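Side-chain contacts in histidinol-phosphatase (Bordetella pertussis, PDB 3FVV), which probably dephosphorylates histidinol phosphate to histidinol, the direct precursor of histidine, as a magnesium-dependent hydrolase of the HAD superfamily: residues G67-H72 / A116-V121; D87-S92 / A123-A128. All blocks are in the same frame, centred on the assembly; numbering follows the deposited sequence.

Contact 1: residues G67-H72 / A116-V121; sequences GLLAAH and ATNSFV. With SO4 (sulfate ion), chain C.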
ATOM      1  N   GLY A  67     -13.887  -3.448   7.839  1.00 14.68           N
ATOM      2  CA  GLY A  67     -15.180  -4.004   8.160  1.00 14.02           C
ATOM      3  C   GLY A  67     -15.506  -5.066   7.140  1.00 15.70           C
ATOM      4  O   GLY A  67     -16.237  -5.994   7.439  1.00 15.96           O
ATOM      5  N   LEU A  68     -14.951  -4.968   5.933  1.00 15.43           N
ATOM      6  CA  LEU A  68     -15.152  -6.045   4.976  1.00 15.78           C
ATOM      7  C   LEU A  68     -14.530  -7.395   5.436  1.00 15.00           C
ATOM      8  O   LEU A  68     -15.022  -8.454   5.120  1.00 14.04           O
ATOM      9  CB  LEU A  68     -14.588  -5.640   3.622  1.00 14.33           C
ATOM     10  CG  LEU A  68     -15.348  -4.471   2.974  1.00 17.02           C
ATOM     11  CD1 LEU A  68     -14.642  -3.963   1.729  1.00 12.27           C
ATOM     12  CD2 LEU A  68     -16.754  -4.933   2.689  1.00 17.00           C
ATOM     13  N   LEU A  69     -13.421  -7.312   6.160  1.00 14.10           N
ATOM     14  CA  LEU A  69     -12.753  -8.488   6.731  1.00 13.30           C
ATOM     15  C   LEU A  69     -13.471  -9.082   7.950  1.00 13.35           C
ATOM     16  O   LEU A  69     -13.482 -10.316   8.166  1.00 12.95           O
ATOM     17  CB  LEU A  69     -11.322  -8.086   7.098  1.00 12.47           C
ATOM     18  CG  LEU A  69     -10.388  -7.515   6.005  1.00 10.02           C
ATOM     19  CD1 LEU A  69      -9.010  -7.252   6.673  1.00  7.91           C
ATOM     20  CD2 LEU A  69     -10.213  -8.404   4.755  1.00 10.20           C
ATOM     21  N   ALA A  70     -14.106  -8.196   8.721  1.00 13.45           N
ATOM     22  CA  ALA A  70     -14.809  -8.539   9.947  1.00 12.74           C
ATOM     23  C   ALA A  70     -16.032  -9.407   9.659  1.00 13.09           C
ATOM     24  O   ALA A  70     -16.483 -10.150  10.520  1.00 13.45           O
ATOM     25  CB  ALA A  70     -15.196  -7.207  10.760  1.00 11.75           C
ATOM     26  N   ALA A  71     -16.533  -9.376   8.433  1.00 13.86           N
ATOM     27  CA  ALA A  71     -17.777 -10.072   8.085  1.00 14.20           C
ATOM     28  C   ALA A  71     -17.587 -11.582   7.795  1.00 15.00           C
ATOM     29  O   ALA A  71     -18.534 -12.284   7.540  1.00 14.70           O
ATOM     30  CB  ALA A  71     -18.502  -9.306   6.914  1.00 13.47           C
ATOM     31  N   HIS A  72     -16.355 -12.117   7.927  1.00 15.86           N
ATOM     32  CA  HIS A  72     -16.038 -13.458   7.443  1.00 14.14           C
ATOM     33  C   HIS A  72     -14.931 -14.150   8.208  1.00 14.25           C
ATOM     34  O   HIS A  72     -14.074 -13.530   8.812  1.00 14.83           O
ATOM     35  CB  HIS A  72     -15.512 -13.348   6.018  1.00 14.33           C
ATOM     36  CG  HIS A  72     -16.458 -12.710   5.084  1.00 13.63           C
ATOM     37  ND1 HIS A  72     -16.242 -11.460   4.547  1.00 19.55           N
ATOM     38  CD2 HIS A  72     -17.637 -13.130   4.606  1.00 14.11           C
ATOM     39  CE1 HIS A  72     -17.259 -11.138   3.783  1.00 18.42           C
ATOM     40  NE2 HIS A  72     -18.109 -12.141   3.786  1.00 16.43           N
ATOM     41  N   ALA A 116      -0.844   2.036   2.505  1.00 12.50           N
ATOM     42  CA  ALA A 116      -2.034   2.242   3.330  1.00 13.51           C
ATOM     43  C   ALA A 116      -2.976   1.075   3.177  1.00 12.87           C
ATOM     44  O   ALA A 116      -3.825   0.882   4.025  1.00 13.90           O
ATOM     45  CB  ALA A 116      -2.777   3.520   2.963  1.00 11.94           C
ATOM     46  N   THR A 117      -2.872   0.309   2.097  1.00 12.33           N
ATOM     47  CA  THR A 117      -3.809  -0.809   1.931  1.00 10.95           C
ATOM     48  C   THR A 117      -3.432  -1.889   2.976  1.00 11.84           C
ATOM     49  O   THR A 117      -2.284  -2.207   3.159  1.00 12.23           O
ATOM     50  CB  THR A 117      -3.884  -1.282   0.483  1.00 11.51           C
ATOM     51  OG1 THR A 117      -4.458  -0.239  -0.331  1.00  9.81           O
ATOM     52  CG2 THR A 117      -4.773  -2.559   0.322  1.00  8.27           C
ATOM     53  N   ASN A 118      -4.428  -2.410   3.679  1.00 12.29           N
ATOM     54  CA  ASN A 118      -4.180  -3.248   4.854  1.00 11.50           C
ATOM     55  C   ASN A 118      -3.340  -4.502   4.583  1.00 11.78           C
ATOM     56  O   ASN A 118      -3.395  -5.091   3.461  1.00  8.58           O
ATOM     57  CB  ASN A 118      -5.502  -3.558   5.582  1.00 11.70           C
ATOM     58  CG  ASN A 118      -6.332  -4.641   4.919  1.00 11.22           C
ATOM     59  OD1 ASN A 118      -6.016  -5.821   5.070  1.00  8.98           O
ATOM     60  ND2 ASN A 118      -7.459  -4.261   4.292  1.00  8.25           N
ATOM     61  N   SER A 119      -2.544  -4.875   5.602  1.00  9.64           N
ATOM     62  CA  SER A 119      -1.612  -5.973   5.505  1.00 11.20           C
ATOM     63  C   SER A 119      -2.231  -7.365   5.174  1.00 10.82           C
ATOM     64  O   SER A 119      -1.581  -8.177   4.555  1.00 10.20           O
ATOM     65  CB  SER A 119      -0.706  -6.066   6.747  1.00 11.24           C
ATOM     66  OG  SER A 119      -1.487  -6.295   7.903  1.00 11.91           O
ATOM     67  N   PHE A 120      -3.499  -7.620   5.496  1.00 11.32           N
ATOM     68  CA  PHE A 120      -4.126  -8.820   5.010  1.00  9.86           C
ATOM     69  C   PHE A 120      -4.189  -8.832   3.468  1.00 10.02           C
ATOM     70  O   PHE A 120      -3.891  -9.825   2.819  1.00 10.52           O
ATOM     71  CB  PHE A 120      -5.554  -9.042   5.572  1.00 11.22           C
ATOM     72  CG  PHE A 120      -6.209 -10.246   4.970  1.00  9.73           C
ATOM     73  CD1 PHE A 120      -5.860 -11.516   5.392  1.00 12.99           C
ATOM     74  CD2 PHE A 120      -7.048 -10.127   3.886  1.00 13.28           C
ATOM     75  CE1 PHE A 120      -6.412 -12.655   4.783  1.00 12.70           C
ATOM     76  CE2 PHE A 120      -7.576 -11.272   3.274  1.00 10.00           C
ATOM     77  CZ  PHE A 120      -7.251 -12.503   3.736  1.00 10.82           C
ATOM     78  N   VAL A 121      -4.600  -7.724   2.905  1.00  9.72           N
ATOM     79  CA  VAL A 121      -4.700  -7.573   1.461  1.00 10.65           C
ATOM     80  C   VAL A 121      -3.342  -7.503   0.789  1.00 10.77           C
ATOM     81  O   VAL A 121      -3.192  -8.029  -0.283  1.00 11.54           O
ATOM     82  CB  VAL A 121      -5.594  -6.320   1.085  1.00 10.92           C
ATOM     83  CG1 VAL A 121      -5.534  -6.011  -0.431  1.00  9.69           C
ATOM     84  CG2 VAL A 121      -7.035  -6.560   1.558  1.00 10.33           C
TER
HETATM   85  S   SO4 C 233      -0.931   3.087  -1.083  1.00 25.07           S
HETATM   86  O1  SO4 C 233      -0.054   1.960  -1.583  1.00 21.78           O
HETATM   87  O2  SO4 C 233      -0.509   3.622   0.269  1.00 17.15           O
HETATM   88  O3  SO4 C 233      -0.956   4.056  -2.166  1.00 24.98           O
HETATM   89  O4  SO4 C 233      -2.313   2.624  -0.888  1.00 20.50           O

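Contact 2: residues D87-S92 / A123-A128; sequences DVIRPS and APIARA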
ATOM      1  N   ASP A  87      -6.873 -13.442 -10.287  1.00 14.53           N
ATOM      2  CA  ASP A  87      -7.803 -12.883 -11.306  1.00 14.59           C
ATOM      3  C   ASP A  87      -7.635 -11.366 -11.432  1.00 14.10           C
ATOM      4  O   ASP A  87      -7.933 -10.797 -12.460  1.00 12.71           O
ATOM      5  CB  ASP A  87      -9.284 -13.162 -10.957  1.00 14.59           C
ATOM      6  CG  ASP A  87      -9.636 -14.628 -11.063  1.00 18.35           C
ATOM      7  OD1 ASP A  87      -8.769 -15.354 -11.569  1.00 23.11           O
ATOM      8  OD2 ASP A  87     -10.746 -15.050 -10.666  1.00 20.60           O
ATOM      9  N   VAL A  88      -7.187 -10.705 -10.376  1.00 13.57           N
ATOM     10  CA  VAL A  88      -7.024  -9.254 -10.420  1.00 13.25           C
ATOM     11  C   VAL A  88      -5.564  -8.801 -10.291  1.00 13.86           C
ATOM     12  O   VAL A  88      -5.050  -8.081 -11.114  1.00 14.64           O
ATOM     13  CB  VAL A  88      -7.877  -8.594  -9.307  1.00 13.29           C
ATOM     14  CG1 VAL A  88      -7.746  -7.018  -9.379  1.00 11.89           C
ATOM     15  CG2 VAL A  88      -9.305  -9.023  -9.426  1.00 12.93           C
ATOM     16  N   ILE A  89      -4.874  -9.204  -9.243  1.00 14.50           N
ATOM     17  CA  ILE A  89      -3.578  -8.610  -9.004  1.00 14.28           C
ATOM     18  C   ILE A  89      -2.546  -9.141 -10.000  1.00 14.29           C
ATOM     19  O   ILE A  89      -1.903  -8.346 -10.719  1.00 13.47           O
ATOM     20  CB  ILE A  89      -3.108  -8.792  -7.544  1.00 14.83           C
ATOM     21  CG1 ILE A  89      -4.102  -8.094  -6.574  1.00 15.90           C
ATOM     22  CG2 ILE A  89      -1.703  -8.228  -7.355  1.00 10.76           C
ATOM     23  CD1 ILE A  89      -4.219  -6.552  -6.701  1.00 16.51           C
ATOM     24  N   ARG A  90      -2.366 -10.456 -10.039  1.00 14.78           N
ATOM     25  CA  ARG A  90      -1.301 -11.034 -10.860  1.00 16.25           C
ATOM     26  C   ARG A  90      -1.263 -10.553 -12.305  1.00 15.64           C
ATOM     27  O   ARG A  90      -0.208 -10.201 -12.792  1.00 14.34           O
ATOM     28  CB  ARG A  90      -1.346 -12.550 -10.895  1.00 17.50           C
ATOM     29  CG  ARG A  90      -0.828 -13.127  -9.712  1.00 22.27           C
ATOM     30  CD  ARG A  90       0.135 -14.281  -9.960  1.00 26.46           C
ATOM     31  NE  ARG A  90       0.926 -14.377  -8.746  1.00 25.60           N
ATOM     32  CZ  ARG A  90       2.201 -14.003  -8.635  1.00 22.46           C
ATOM     33  NH1 ARG A  90       2.790 -14.123  -7.469  1.00 21.53           N
ATOM     34  NH2 ARG A  90       2.895 -13.534  -9.659  1.00 24.52           N
ATOM     35  N   PRO A  91      -2.400 -10.531 -12.976  1.00 15.90           N
ATOM     36  CA  PRO A  91      -2.315 -10.082 -14.353  1.00 17.01           C
ATOM     37  C   PRO A  91      -2.018  -8.594 -14.499  1.00 18.12           C
ATOM     38  O   PRO A  91      -1.868  -8.150 -15.610  1.00 18.99           O
ATOM     39  CB  PRO A  91      -3.710 -10.351 -14.916  1.00 17.03           C
ATOM     40  CG  PRO A  91      -4.336 -11.356 -13.970  1.00 17.25           C
ATOM     41  CD  PRO A  91      -3.748 -11.021 -12.623  1.00 16.54           C
ATOM     42  N   SER A  92      -2.020  -7.809 -13.430  1.00 16.59           N
ATOM     43  CA  SER A  92      -1.659  -6.417 -13.538  1.00 16.46           C
ATOM     44  C   SER A  92      -0.178  -6.188 -13.204  1.00 16.28           C
ATOM     45  O   SER A  92       0.269  -5.051 -13.169  1.00 15.51           O
ATOM     46  CB  SER A  92      -2.536  -5.607 -12.554  1.00 16.65           C
ATOM     47  OG  SER A  92      -2.031  -5.692 -11.209  1.00 16.53           O
ATOM     48  N   ALA A 123       0.009  -8.384   2.092  1.00 10.71           N
ATOM     49  CA  ALA A 123       1.090  -9.357   2.399  1.00 11.15           C
ATOM     50  C   ALA A 123       1.467 -10.254   1.218  1.00 10.18           C
ATOM     51  O   ALA A 123       2.638 -10.341   0.869  1.00 12.31           O
ATOM     52  CB  ALA A 123       0.785 -10.157   3.684  1.00 10.20           C
ATOM     53  N   PRO A 124       0.503 -10.886   0.552  1.00 10.05           N
ATOM     54  CA  PRO A 124       0.891 -11.762  -0.600  1.00 10.29           C
ATOM     55  C   PRO A 124       1.406 -10.978  -1.817  1.00 10.65           C
ATOM     56  O   PRO A 124       2.054 -11.532  -2.660  1.00  9.50           O
ATOM     57  CB  PRO A 124      -0.413 -12.503  -0.974  1.00 10.20           C
ATOM     58  CG  PRO A 124      -1.213 -12.469   0.326  1.00  9.42           C
ATOM     59  CD  PRO A 124      -0.885 -11.104   0.956  1.00  9.85           C
ATOM     60  N   ILE A 125       1.087  -9.694  -1.894  1.00 10.94           N
ATOM     61  CA  ILE A 125       1.568  -8.817  -2.973  1.00 10.15           C
ATOM     62  C   ILE A 125       3.035  -8.447  -2.747  1.00 10.58           C
ATOM     63  O   ILE A 125       3.827  -8.428  -3.706  1.00  8.03           O
ATOM     64  CB  ILE A 125       0.724  -7.535  -3.049  1.00 10.92           C
ATOM     65  CG1 ILE A 125      -0.771  -7.903  -3.190  1.00 11.05           C
ATOM     66  CG2 ILE A 125       1.219  -6.655  -4.216  1.00 11.81           C
ATOM     67  CD1 ILE A 125      -1.720  -6.777  -3.410  1.00 14.64           C
ATOM     68  N   ALA A 126       3.415  -8.155  -1.496  1.00 10.22           N
ATOM     69  CA  ALA A 126       4.841  -8.000  -1.193  1.00 10.37           C
ATOM     70  C   ALA A 126       5.616  -9.245  -1.541  1.00 11.93           C
ATOM     71  O   ALA A 126       6.706  -9.188  -2.184  1.00 13.07           O
ATOM     72  CB  ALA A 126       5.073  -7.597   0.228  1.00 10.04           C
ATOM     73  N   ARG A 127       5.099 -10.386  -1.122  1.00 11.66           N
ATOM     74  CA  ARG A 127       5.700 -11.645  -1.511  1.00 11.78           C
ATOM     75  C   ARG A 127       5.781 -11.833  -3.045  1.00 12.21           C
ATOM     76  O   ARG A 127       6.786 -12.366  -3.565  1.00 10.84           O
ATOM     77  CB  ARG A 127       4.906 -12.789  -0.888  1.00 11.65           C
ATOM     78  CG  ARG A 127       5.333 -14.185  -1.286  1.00 12.74           C
ATOM     79  CD  ARG A 127       4.410 -15.137  -0.593  1.00 12.44           C
ATOM     80  NE  ARG A 127       4.403 -16.481  -1.150  1.00 10.45           N
ATOM     81  CZ  ARG A 127       4.978 -17.552  -0.598  1.00 11.05           C
ATOM     82  NH1 ARG A 127       5.685 -17.468   0.548  1.00 12.02           N
ATOM     83  NH2 ARG A 127       4.844 -18.723  -1.200  1.00 11.15           N
ATOM     84  N   ALA A 128       4.752 -11.431  -3.779  1.00 11.33           N
ATOM     85  CA  ALA A 128       4.813 -11.567  -5.253  1.00 10.97           C
ATOM     86  C   ALA A 128       5.962 -10.778  -5.875  1.00 10.67           C
ATOM     87  O   ALA A 128       6.458 -11.145  -6.938  1.00  9.39           O
ATOM     88  CB  ALA A 128       3.474 -11.189  -5.919  1.00 12.05           C
TER

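Contact 1: residues G67-H72 / A116-V121
Just beyond the motif II strand of the HAD fold, Asn118 and Phe120 at the start of helix 119-128 receive the side chain of Leu69, which reaches over from the end of helix 58-70. The leucine forks across the two. Its CD1 branch lies against the Asn118 amide, nearest to OD1 at 3.7 Å, and is also 4.0 Å from Phe120 CB, while CD2 settles obliquely on the ring, 3.7 Å from Phe120 CD2. The contact is purely van der Waals, and mostly buried.

The same Asn118 amide is the N-cap of helix 119-128. With chi1 at 78°, CG sits between the backbone N and the carbonyl carbon, and the amide folds back over the first turn. OD1 accepts from Val121 N (3.2 Å, 157° at the hydrogen), the donor standing well above the carbonyl plane. The phenylalanine ring has a second neighbour in His81 of helix 74-89, which it meets edge-to-face.

This cap follows the HAD phosphate-binding loop directly. Ala116 N gives a nearly straight bond of 2.8 Å to sulfate O2 (175° at the hydrogen), and Thr115 OG1, Lys160 NZ and the backbone N atoms of Leu11 and Asp12 complete the grip on the anion. The sulfate, probably from the crystallisation liquor, sits where the substrate phosphate would be expected to bind. Thr117 OG1 is hydrogen-bonded to the carboxylate of Asp12, which ties the loop to the first HAD motif.

Contact 2: residues D87-S92 / A123-A128
The C-terminal end of helix 74-89 comes up to the last turns of helix 119-128, with Ile89 CA 7.9 Å from Ile125 CA and Arg90 CA 8.3 Å from Ala128 CA. The two isoleucines meet by their ends, at about a right angle: the CD1 methyls of Ile89 and Ile125 are 4.1 Å apart. On Ile125, CG1 runs anti to the carbonyl carbon and the chain extends from there (chi2 -174°), which carries its CD1 across to Ile89.

Nearer the surface, Arg90 bends at its second torsion (-134°) and lays its guanidinium obliquely against Ala128, NH1 lying 3.4 Å from the alanine CB. This is packing of a charged group on a methyl, at a partly solvent-exposed margin. Ile89 O accepts from two donors of Ser92, the backbone N at 2.8 Å and OG at 2.7 Å, the hydroxyl lying in the carbonyl plane on a lone pair.

The isoleucine pair is buried further by Met85 and Phe84 of helix 74-89, by Ser20 of helix 20-30, and by Leu11 and Leu18 in the loop that follows strand 5-9.

From the N terminus the chain leaves strand 5-9 and runs through a series of helices before returning to the central sheet at strand 110-115. Helices 58-70 and 74-89, consecutive in that excursion, supply the first halves of the two contacts, and helix 119-128, just after the returning strand, supplies both second halves. Contact 1 closes a loop of 43 residues and contact 2 one of 30. The loops cross rather than nest, since 87-92 falls between 67-72 and 116-121, and 123-128 follows. With centres 16 Å apart, they fasten helix 119-128 to the helical insertion, contact 1 at the N-terminal end, which follows the anion-binding loop, contact 2 at the C-terminal end.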